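PDB 5LP5: penicillin-binding protein 2 (Pbp2) from Helicobacter pylori, which probably cross-links peptidoglycan as a penicillin-sensitive transpeptidase of cell-wall synthesis and binds MreC in a complex that shapes the bacterial cell. Local coordinates for residues S269-N274 with L299-N304; K237-E242 with Y583-L588. All blocks are in the same frame, centred on the assembly; numbering follows the deposited sequence.

Contact 1: residues S269-N274 with L299-N304; sequences SYPEYN and LNRFAN
One serine hydroxyl, Ser269 OG, carries both hydrogen bonds between the end of a strand and the loop 299-304. It donates to the carbonyl Leu299 O at 2.9 Å, lying in the carbonyl plane on a lone pair, and accepts from Arg301 N at 3.0 Å with an N-H...O angle of 154°. The hydroxyl thus grips the loop on both flanks of Asn300, placed there by a chi1 of 166° that sets OG opposite the serine's own N. On the strand side, Ser269 N donates nearly straight to Glu272 OE2, which it meets from above the carboxylate plane. Ser269 is the penultimate residue of strand 264-270, an outermost strand of the five-stranded antiparallel sheet of the transpeptidase domain, and the chain then turns through a cis peptide bond before Pro271. That turn faces the Arg301 guanidinium: Tyr270 O lies 3.2 Å above the plane on one face, too poorly angled to NH1 for a hydrogen bond, while Leu299 CD2 covers the opposite face. Pro271 CD approaches Arg301 NH1 obliquely at 3.5 Å. The guanidinium is held by a salt bridge from NE to Glu563 and by hydrogen bonds to the carbonyls of Tyr295 and Asn296. Within the loop, Asn300 OD1 accepts from Ala303 N in an Asx motif and sits 3.4 Å above the centre of the Phe302 ring.

Contact 2: residues K237-E242 with Y583-L588; sequences KRLQKE and YELGYL
Leu239 and Leu585 lie alongside each other, pointing opposite ways, with Leu239 CD2 3.9 Å from Leu585 CD1, while Leu239 and Tyr587 reach toward each other. Leu239 divides its two methyls between these partners: CD1 touches the hydroxyl-bearing end of the Tyr587 ring obliquely, 3.8 Å from CE1. Arg238 crosses Leu585 at a slant. The bend of its chain at chi3 (-63°) sets one face of the guanidinium toward Leu585; Leu585 CD1 lies 4.1 Å above that plane, displaced toward the rim, and Leu585 CD2 comes to 3.6 Å from Arg238 NH1. Leu585 is the first residue to leave helical geometry after helix 572-584, and Gly586, with positive phi, is the C-prime residue of a Schellman motif, with Tyr587 N bonded to Leu582 O and Gly586 N to Tyr583 O at 3.0 Å. This reversal carries the chain round to Tyr587, so that Tyr587, like Leu585, packs on the start of helix 237-246. The polar ends converge on one carboxylate just before that helix: Asp236 OD2 takes a salt bridge from Arg238 NH2 and a hydrogen bond with Tyr587 OH. Leu265 of strand 264-270 touches both Leu239 and Tyr587.

The centres of contacts 1 and 2 are 21 Å apart, and contact 1 is nested along the chain inside the long loop closed by contact 2. Strand 264-270 ties them together: its last residues enter contact 1, while its beginning lies against contact 2. Contact 1 joins the loop between helices 284-291 and 314-324 to the end of an outermost sheet strand, and contact 2 packs the tail that follows helix 572-584 against helix 237-246. Contact 2 brings together parts of the chain more than 300 residues apart, contact 1 parts only 25 apart; strand 264-270, at the edge of the transpeptidase sheet, runs between them.

Contact 1: residues S269-N274 with L299-N304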
loop_
_atom_site.group_PDB
_atom_site.type_symbol
_atom_site.label_atom_id
_atom_site.label_comp_id
_atom_site.label_asym_id
_atom_site.label_seq_id
_atom_site.Cartn_x
_atom_site.Cartn_y
_atom_site.Cartn_z
ATOM N N SER A 269 -4.403 -24.965 2.312
ATOM C CA SER A 269 -5.732 -25.459 2.662
ATOM C C SER A 269 -6.638 -25.311 1.463
ATOM O O SER A 269 -6.776 -24.219 0.939
ATOM C CB SER A 269 -6.326 -24.695 3.856
ATOM O OG SER A 269 -7.726 -24.967 3.987
ATOM N N TYR A 270 -7.281 -26.402 1.055
ATOM C CA TYR A 270 -7.911 -26.446 -0.270
ATOM C C TYR A 270 -9.368 -26.845 -0.242
ATOM O O TYR A 270 -9.718 -27.926 0.246
ATOM C CB TYR A 270 -7.127 -27.373 -1.191
ATOM C CG TYR A 270 -5.691 -26.953 -1.251
ATOM C CD1 TYR A 270 -5.279 -25.952 -2.127
ATOM C CD2 TYR A 270 -4.743 -27.502 -0.383
ATOM C CE1 TYR A 270 -3.947 -25.536 -2.162
ATOM C CE2 TYR A 270 -3.417 -27.089 -0.407
ATOM C CZ TYR A 270 -3.033 -26.105 -1.299
ATOM O OH TYR A 270 -1.740 -25.694 -1.366
ATOM N N PRO A 271 -10.227 -25.975 -0.790
ATOM C CA PRO A 271 -9.900 -24.772 -1.544
ATOM C C PRO A 271 -9.341 -23.596 -0.770
ATOM O O PRO A 271 -9.800 -23.316 0.326
ATOM C CB PRO A 271 -11.261 -24.330 -2.118
ATOM C CG PRO A 271 -12.217 -25.426 -1.864
ATOM C CD PRO A 271 -11.679 -26.202 -0.720
ATOM N N GLU A 272 -8.357 -22.910 -1.351
ATOM C CA GLU A 272 -7.988 -21.547 -0.947
ATOM C C GLU A 272 -9.034 -20.574 -1.556
ATOM O O GLU A 272 -9.886 -20.997 -2.336
ATOM C CB GLU A 272 -6.567 -21.193 -1.447
ATOM C CG GLU A 272 -5.427 -22.118 -1.015
ATOM C CD GLU A 272 -4.815 -21.756 0.326
ATOM O OE1 GLU A 272 -5.378 -20.883 1.013
ATOM O OE2 GLU A 272 -3.774 -22.347 0.705
ATOM N N TYR A 273 -8.964 -19.285 -1.203
ATOM C CA TYR A 273 -9.823 -18.247 -1.804
ATOM C C TYR A 273 -9.024 -16.972 -2.063
ATOM O O TYR A 273 -7.953 -16.794 -1.505
ATOM C CB TYR A 273 -11.042 -17.943 -0.919
ATOM C CG TYR A 273 -10.724 -17.364 0.446
ATOM C CD1 TYR A 273 -10.786 -15.995 0.680
ATOM C CD2 TYR A 273 -10.360 -18.185 1.504
ATOM C CE1 TYR A 273 -10.482 -15.455 1.933
ATOM C CE2 TYR A 273 -10.053 -17.656 2.754
ATOM C CZ TYR A 273 -10.118 -16.289 2.963
ATOM O OH TYR A 273 -9.792 -15.777 4.193
ATOM N N ASN A 274 -9.551 -16.092 -2.911
ATOM C CA ASN A 274 -8.796 -14.934 -3.405
ATOM C C ASN A 274 -8.945 -13.738 -2.498
ATOM O O ASN A 274 -9.964 -13.043 -2.528
ATOM C CB ASN A 274 -9.217 -14.552 -4.817
ATOM C CG ASN A 274 -8.412 -13.385 -5.377
ATOM O OD1 ASN A 274 -7.683 -12.690 -4.664
ATOM N ND2 ASN A 274 -8.537 -13.171 -6.689
ATOM N N LEU A 299 -12.807 -22.455 5.093
ATOM C CA LEU A 299 -12.273 -23.334 6.112
ATOM C C LEU A 299 -10.760 -23.445 6.000
ATOM O O LEU A 299 -10.217 -23.790 4.938
ATOM C CB LEU A 299 -12.909 -24.717 6.019
ATOM C CG LEU A 299 -12.518 -25.708 7.129
ATOM C CD1 LEU A 299 -13.056 -25.282 8.479
ATOM C CD2 LEU A 299 -12.969 -27.129 6.816
ATOM N N ASN A 300 -10.102 -23.120 7.112
ATOM C CA ASN A 300 -8.706 -23.406 7.315
ATOM C C ASN A 300 -8.604 -24.862 7.767
ATOM O O ASN A 300 -8.985 -25.219 8.871
ATOM C CB ASN A 300 -8.121 -22.458 8.368
ATOM C CG ASN A 300 -6.630 -22.661 8.588
ATOM O OD1 ASN A 300 -6.140 -23.788 8.623
ATOM N ND2 ASN A 300 -5.907 -21.560 8.734
ATOM N N ARG A 301 -8.077 -25.703 6.895
ATOM C CA ARG A 301 -8.041 -27.123 7.148
ATOM C C ARG A 301 -6.777 -27.631 7.857
ATOM O O ARG A 301 -6.777 -28.765 8.322
ATOM C CB ARG A 301 -8.205 -27.847 5.825
ATOM C CG ARG A 301 -9.602 -27.709 5.249
ATOM C CD ARG A 301 -9.726 -28.490 3.951
ATOM N NE ARG A 301 -11.110 -28.595 3.501
ATOM C CZ ARG A 301 -11.797 -27.600 2.945
ATOM N NH1 ARG A 301 -11.253 -26.378 2.766
ATOM N NH2 ARG A 301 -13.048 -27.819 2.570
ATOM N N PHE A 302 -5.706 -26.832 7.940
ATOM C CA PHE A 302 -4.517 -27.280 8.675
ATOM C C PHE A 302 -4.547 -26.926 10.181
ATOM O O PHE A 302 -3.862 -27.570 10.983
ATOM C CB PHE A 302 -3.192 -26.825 7.999
ATOM C CG PHE A 302 -3.029 -25.327 7.851
ATOM C CD1 PHE A 302 -2.634 -24.536 8.926
ATOM C CD2 PHE A 302 -3.242 -24.709 6.619
ATOM C CE1 PHE A 302 -2.496 -23.156 8.790
ATOM C CE2 PHE A 302 -3.093 -23.332 6.486
ATOM C CZ PHE A 302 -2.717 -22.557 7.574
ATOM N N ALA A 303 -5.355 -25.923 10.544
ATOM C CA ALA A 303 -5.457 -25.425 11.932
ATOM C C ALA A 303 -6.871 -25.383 12.525
ATOM O O ALA A 303 -7.024 -25.365 13.750
ATOM C CB ALA A 303 -4.850 -24.034 12.019
ATOM N N ASN A 304 -7.898 -25.339 11.677
ATOM C CA ASN A 304 -9.282 -25.181 12.154
ATOM C C ASN A 304 -10.231 -26.217 11.556
ATOM O O ASN A 304 -11.350 -25.897 11.141
ATOM C CB ASN A 304 -9.775 -23.762 11.858
ATOM C CG ASN A 304 -9.007 -22.725 12.640
ATOM O OD1 ASN A 304 -8.178 -21.989 12.103
ATOM N ND2 ASN A 304 -9.246 -22.692 13.937
#

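Contact 2: residues K237-E242 with Y583-L588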
loop_
_atom_site.group_PDB
_atom_site.type_symbol
_atom_site.label_atom_id
_atom_site.label_comp_id
_atom_site.label_asym_id
_atom_site.label_seq_id
_atom_site.Cartn_x
_atom_site.Cartn_y
_atom_site.Cartn_z
ATOM N N LYS A 237 7.563 -19.140 -1.641
ATOM C CA LYS A 237 6.541 -18.932 -2.672
ATOM C C LYS A 237 6.538 -20.015 -3.757
ATOM O O LYS A 237 5.486 -20.359 -4.299
ATOM C CB LYS A 237 6.739 -17.543 -3.301
ATOM C CG LYS A 237 5.825 -17.228 -4.452
ATOM C CD LYS A 237 6.242 -15.920 -5.110
ATOM C CE LYS A 237 5.447 -15.725 -6.389
ATOM N NZ LYS A 237 5.511 -14.348 -6.946
ATOM N N ARG A 238 7.706 -20.555 -4.078
ATOM C CA ARG A 238 7.788 -21.600 -5.095
ATOM C C ARG A 238 7.172 -22.888 -4.562
ATOM O O ARG A 238 6.345 -23.517 -5.219
ATOM C CB ARG A 238 9.232 -21.837 -5.504
ATOM C CG ARG A 238 9.853 -20.654 -6.238
ATOM C CD ARG A 238 11.380 -20.692 -6.213
ATOM N NE ARG A 238 11.882 -20.579 -4.851
ATOM C CZ ARG A 238 13.149 -20.753 -4.491
ATOM N NH1 ARG A 238 14.076 -21.035 -5.397
ATOM N NH2 ARG A 238 13.499 -20.646 -3.217
ATOM N N LEU A 239 7.572 -23.260 -3.351
ATOM C CA LEU A 239 7.058 -24.461 -2.706
ATOM C C LEU A 239 5.541 -24.441 -2.530
ATOM O O LEU A 239 4.909 -25.483 -2.659
ATOM C CB LEU A 239 7.725 -24.662 -1.353
ATOM C CG LEU A 239 9.210 -25.011 -1.361
ATOM C CD1 LEU A 239 9.704 -25.168 0.073
ATOM C CD2 LEU A 239 9.493 -26.275 -2.149
ATOM N N GLN A 240 4.961 -23.274 -2.235
ATOM C CA GLN A 240 3.500 -23.148 -2.117
ATOM C C GLN A 240 2.808 -23.267 -3.462
ATOM O O GLN A 240 1.714 -23.822 -3.558
ATOM C CB GLN A 240 3.080 -21.833 -1.466
ATOM C CG GLN A 240 2.938 -21.898 0.060
ATOM C CD GLN A 240 1.539 -22.200 0.577
ATOM O OE1 GLN A 240 1.412 -22.649 1.700
ATOM N NE2 GLN A 240 0.496 -21.925 -0.207
ATOM N N LYS A 241 3.427 -22.748 -4.512
ATOM C CA LYS A 241 2.828 -22.898 -5.830
ATOM C C LYS A 241 2.807 -24.365 -6.228
ATOM O O LYS A 241 1.851 -24.813 -6.868
ATOM C CB LYS A 241 3.532 -22.039 -6.876
ATOM C CG LYS A 241 3.116 -20.586 -6.797
ATOM C CD LYS A 241 3.585 -19.777 -7.977
ATOM C CE LYS A 241 3.197 -18.324 -7.772
ATOM N NZ LYS A 241 3.688 -17.465 -8.884
ATOM N N GLU A 242 3.846 -25.103 -5.833
ATOM C CA GLU A 242 3.884 -26.545 -6.033
ATOM C C GLU A 242 2.729 -27.178 -5.291
ATOM O O GLU A 242 1.974 -27.968 -5.854
ATOM C CB GLU A 242 5.210 -27.139 -5.533
ATOM C CG GLU A 242 5.333 -28.657 -5.678
ATOM C CD GLU A 242 5.093 -29.156 -7.098
ATOM O OE1 GLU A 242 5.162 -28.356 -8.048
ATOM O OE2 GLU A 242 4.824 -30.359 -7.274
ATOM N N TYR A 583 14.435 -30.780 -3.304
ATOM C CA TYR A 583 15.703 -31.241 -3.839
ATOM C C TYR A 583 16.106 -30.332 -4.977
ATOM O O TYR A 583 17.197 -29.769 -4.988
ATOM C CB TYR A 583 15.519 -32.672 -4.371
ATOM C CG TYR A 583 16.760 -33.366 -4.891
ATOM C CD1 TYR A 583 17.730 -33.826 -4.023
ATOM C CD2 TYR A 583 16.941 -33.592 -6.256
ATOM C CE1 TYR A 583 18.865 -34.461 -4.492
ATOM C CE2 TYR A 583 18.070 -34.229 -6.729
ATOM C CZ TYR A 583 19.025 -34.661 -5.838
ATOM O OH TYR A 583 20.136 -35.313 -6.298
ATOM N N GLU A 584 15.197 -30.205 -5.934
ATOM C CA GLU A 584 15.335 -29.288 -7.049
ATOM C C GLU A 584 15.808 -27.899 -6.605
ATOM O O GLU A 584 16.610 -27.266 -7.303
ATOM C CB GLU A 584 13.989 -29.176 -7.760
ATOM C CG GLU A 584 14.021 -28.513 -9.120
ATOM C CD GLU A 584 12.645 -28.479 -9.774
ATOM O OE1 GLU A 584 11.800 -29.392 -9.527
ATOM O OE2 GLU A 584 12.405 -27.519 -10.546
ATOM N N LEU A 585 15.323 -27.426 -5.457
ATOM C CA LEU A 585 15.611 -26.057 -5.011
ATOM C C LEU A 585 16.708 -25.985 -3.938
ATOM O O LEU A 585 16.990 -24.918 -3.388
ATOM C CB LEU A 585 14.341 -25.372 -4.514
ATOM C CG LEU A 585 13.158 -25.236 -5.484
ATOM C CD1 LEU A 585 11.906 -24.741 -4.733
ATOM C CD2 LEU A 585 13.469 -24.301 -6.652
ATOM N N GLY A 586 17.337 -27.116 -3.654
ATOM C CA GLY A 586 18.560 -27.125 -2.853
ATOM C C GLY A 586 18.403 -27.147 -1.347
ATOM O O GLY A 586 19.396 -26.974 -0.621
ATOM N N TYR A 587 17.188 -27.395 -0.858
ATOM C CA TYR A 587 16.970 -27.473 0.592
ATOM C C TYR A 587 17.673 -28.712 1.199
ATOM O O TYR A 587 17.987 -28.759 2.402
ATOM C CB TYR A 587 15.471 -27.511 0.910
ATOM C CG TYR A 587 14.744 -26.167 0.817
ATOM C CD1 TYR A 587 14.059 -25.798 -0.343
ATOM C CD2 TYR A 587 14.710 -25.295 1.886
ATOM C CE1 TYR A 587 13.388 -24.598 -0.440
ATOM C CE2 TYR A 587 14.039 -24.093 1.799
ATOM C CZ TYR A 587 13.378 -23.748 0.634
ATOM O OH TYR A 587 12.708 -22.533 0.543
ATOM N N LEU A 588 17.949 -29.696 0.332
ATOM C CA LEU A 588 18.483 -30.992 0.725
ATOM C C LEU A 588 19.970 -31.110 0.427
ATOM O O LEU A 588 20.709 -31.738 1.188
ATOM C CB LEU A 588 17.701 -32.071 -0.013
ATOM C CG LEU A 588 16.346 -32.333 0.670
ATOM C CD1 LEU A 588 15.147 -32.534 -0.246
ATOM C CD2 LEU A 588 16.547 -33.540 1.561
#